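Local coordinates for putative DNA-binding protein (PDB 3BS3) that probably binds DNA through an XRE-family helix-turn-helix domain, at residues Met10-Ile15 with Cys44-Gln49. Sequence-based numbering, arbitrary orientation. Where two conformers were deposited one is given.
Sequences MMLNRI and CSNKSQ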
loop_
_atom_site.group_PDB
_atom_site.type_symbol
_atom_site.label_atom_id
_atom_site.label_comp_id
_atom_site.label_asym_id
_atom_site.label_seq_id
_atom_site.Cartn_x
_atom_site.Cartn_y
_atom_site.Cartn_z
HETATM N N MSE A 10 -9.447 -8.662 3.203
HETATM C CA MSE A 10 -8.169 -8.353 3.903
HETATM C C MSE A 10 -6.972 -8.461 2.958
HETATM O O MSE A 10 -6.982 -9.253 2.008
HETATM C CB MSE A 10 -7.984 -9.250 5.136
HETATM C CG MSE A 10 -6.569 -9.244 5.711
HETATM SE SE MSE A 10 -6.471 -9.158 7.661
HETATM C CE MSE A 10 -7.375 -7.444 7.962
HETATM N N MSE A 11 -5.954 -7.641 3.231
HETATM C CA MSE A 11 -4.719 -7.623 2.456
HETATM C C MSE A 11 -3.537 -7.349 3.379
HETATM O O MSE A 11 -3.505 -6.361 4.137
HETATM C CB MSE A 11 -4.820 -6.598 1.313
HETATM C CG MSE A 11 -3.536 -6.311 0.535
HETATM SE SE MSE A 11 -3.998 -5.303 -1.081
HETATM C CE MSE A 11 -4.891 -3.798 -0.240
ATOM N N LEU A 12 -2.557 -8.248 3.329
ATOM C CA LEU A 12 -1.394 -8.095 4.163
ATOM C C LEU A 12 -0.163 -8.074 3.284
ATOM O O LEU A 12 -0.264 -8.107 2.053
ATOM C CB LEU A 12 -1.327 -9.226 5.197
ATOM C CG LEU A 12 -2.479 -9.434 6.187
ATOM C CD1 LEU A 12 -2.298 -10.772 6.862
ATOM C CD2 LEU A 12 -2.571 -8.301 7.241
ATOM N N ASN A 13 1.004 -7.977 3.913
ATOM C CA ASN A 13 2.227 -8.031 3.157
ATOM C C ASN A 13 3.035 -9.285 3.481
ATOM O O ASN A 13 2.817 -9.909 4.507
ATOM C CB ASN A 13 3.047 -6.751 3.371
ATOM C CG ASN A 13 3.771 -6.733 4.711
ATOM O OD1 ASN A 13 4.753 -7.456 4.900
ATOM N ND2 ASN A 13 3.308 -5.878 5.633
ATOM N N ARG A 14 3.966 -9.600 2.594
ATOM C CA ARG A 14 4.830 -10.783 2.729
ATOM C C ARG A 14 6.272 -10.407 2.973
ATOM O O ARG A 14 7.186 -11.206 2.714
ATOM C CB ARG A 14 4.732 -11.658 1.462
ATOM C CG ARG A 14 3.352 -12.103 1.121
ATOM C CD ARG A 14 3.355 -13.075 -0.047
ATOM N NE ARG A 14 4.045 -14.331 0.283
ATOM C CZ ARG A 14 5.209 -14.718 -0.252
ATOM N NH1 ARG A 14 5.855 -13.940 -1.117
ATOM N NH2 ARG A 14 5.744 -15.889 0.089
ATOM N N ILE A 15 6.508 -9.189 3.469
ATOM C CA ILE A 15 7.887 -8.724 3.596
ATOM C C ILE A 15 8.720 -9.636 4.493
ATOM O O ILE A 15 9.879 -9.910 4.204
ATOM C CB ILE A 15 7.943 -7.233 4.063
ATOM C CG1 ILE A 15 7.348 -6.364 2.946
ATOM C CG2 ILE A 15 9.378 -6.829 4.365
ATOM C CD1 ILE A 15 7.044 -4.928 3.421
ATOM N N CYS A 44 6.802 -6.071 9.029
ATOM C CA CYS A 44 7.087 -7.522 8.964
ATOM C C CYS A 44 6.044 -8.318 9.739
ATOM O O CYS A 44 5.614 -9.407 9.310
ATOM C CB CYS A 44 8.483 -7.841 9.487
ATOM S SG CYS A 44 9.647 -7.451 8.232
ATOM N N SER A 45 5.645 -7.790 10.900
ATOM C CA SER A 45 4.652 -8.449 11.730
ATOM C C SER A 45 3.219 -8.147 11.279
ATOM O O SER A 45 2.259 -8.611 11.886
ATOM C CB SER A 45 4.836 -8.019 13.182
ATOM O OG SER A 45 4.526 -6.645 13.314
ATOM N N ASN A 46 3.086 -7.352 10.217
ATOM C CA ASN A 46 1.769 -6.917 9.720
ATOM C C ASN A 46 0.940 -6.126 10.741
ATOM O O ASN A 46 -0.313 -6.150 10.716
ATOM C CB ASN A 46 0.961 -8.091 9.128
ATOM C CG ASN A 46 1.365 -8.388 7.698
ATOM O OD1 ASN A 46 1.033 -7.637 6.781
ATOM N ND2 ASN A 46 2.094 -9.481 7.504
ATOM N N LYS A 47 1.642 -5.457 11.669
ATOM C CA LYS A 47 1.023 -4.523 12.614
ATOM C C LYS A 47 0.740 -3.170 11.970
ATOM O O LYS A 47 -0.158 -2.443 12.406
ATOM C CB LYS A 47 1.911 -4.318 13.847
ATOM C CG LYS A 47 2.140 -5.567 14.668
ATOM C CD LYS A 47 2.773 -5.231 16.008
ATOM C CE LYS A 47 3.407 -6.464 16.634
ATOM N NZ LYS A 47 3.715 -6.229 18.073
ATOM N N SER A 48 1.543 -2.833 10.964
ATOM C CA SER A 48 1.286 -1.648 10.146
ATOM C C SER A 48 1.696 -1.980 8.719
ATOM O O SER A 48 2.266 -3.041 8.458
ATOM C CB SER A 48 2.051 -0.434 10.660
ATOM O OG SER A 48 3.431 -0.590 10.411
ATOM N N GLN A 49 1.377 -1.085 7.785
ATOM C CA GLN A 49 1.560 -1.410 6.367
ATOM C C GLN A 49 2.236 -0.291 5.592
ATOM O O GLN A 49 1.960 0.887 5.848
ATOM C CB GLN A 49 0.179 -1.695 5.726
ATOM C CG GLN A 49 -0.623 -2.841 6.336
ATOM C CD GLN A 49 0.056 -4.194 6.169
ATOM O OE1 GLN A 49 0.933 -4.357 5.329
ATOM N NE2 GLN A 49 -0.350 -5.165 6.982
HETATM O O HOH W 1 5.419 -9.606 6.552
#
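The side-chain amide of Asn46 meets the backbone of Asn13 along its edge, both ends in use. Leu12 covers one face, with CB 3.3 Å from OD1 of Asn46; on the other the Asn13 amide, tilted 32°, runs past in the opposite direction, its ND2 3.1 Å from Asn46 OD1 but badly angled for a bond. At the edge, OD1 takes the Asn13 N-H on an in-plane lone pair (2.9 Å), and ND2 returns a bond to Asn13 O at 3.1 Å. Gln49 NE2 donates to the same OD1, again in the carbonyl plane. Two N-H donors on OD1 and a carbonyl at ND2 together fix which way round the amide sits.

The Asn13 amide plane is turned 68° from that of Gln49, whose OE1 accepts from Asn13 ND2 at 2.8 Å; the other hydrogen goes to Trp43 O. A chi1 of 77° swings Asn13 OD1 to the Ile15 N-H, closing an Asx turn at the start of helix 15-21. A water joins this OD1 to Cys44 O, and beyond the turn Ile15 CG2 packs on Cys44 SG.

Asn46, at positive phi, ends helix 37-44 in a Schellman motif; the amide network ties this turn to the chain entering the first helix of an all-helical, XRE-type helix-turn-helix domain.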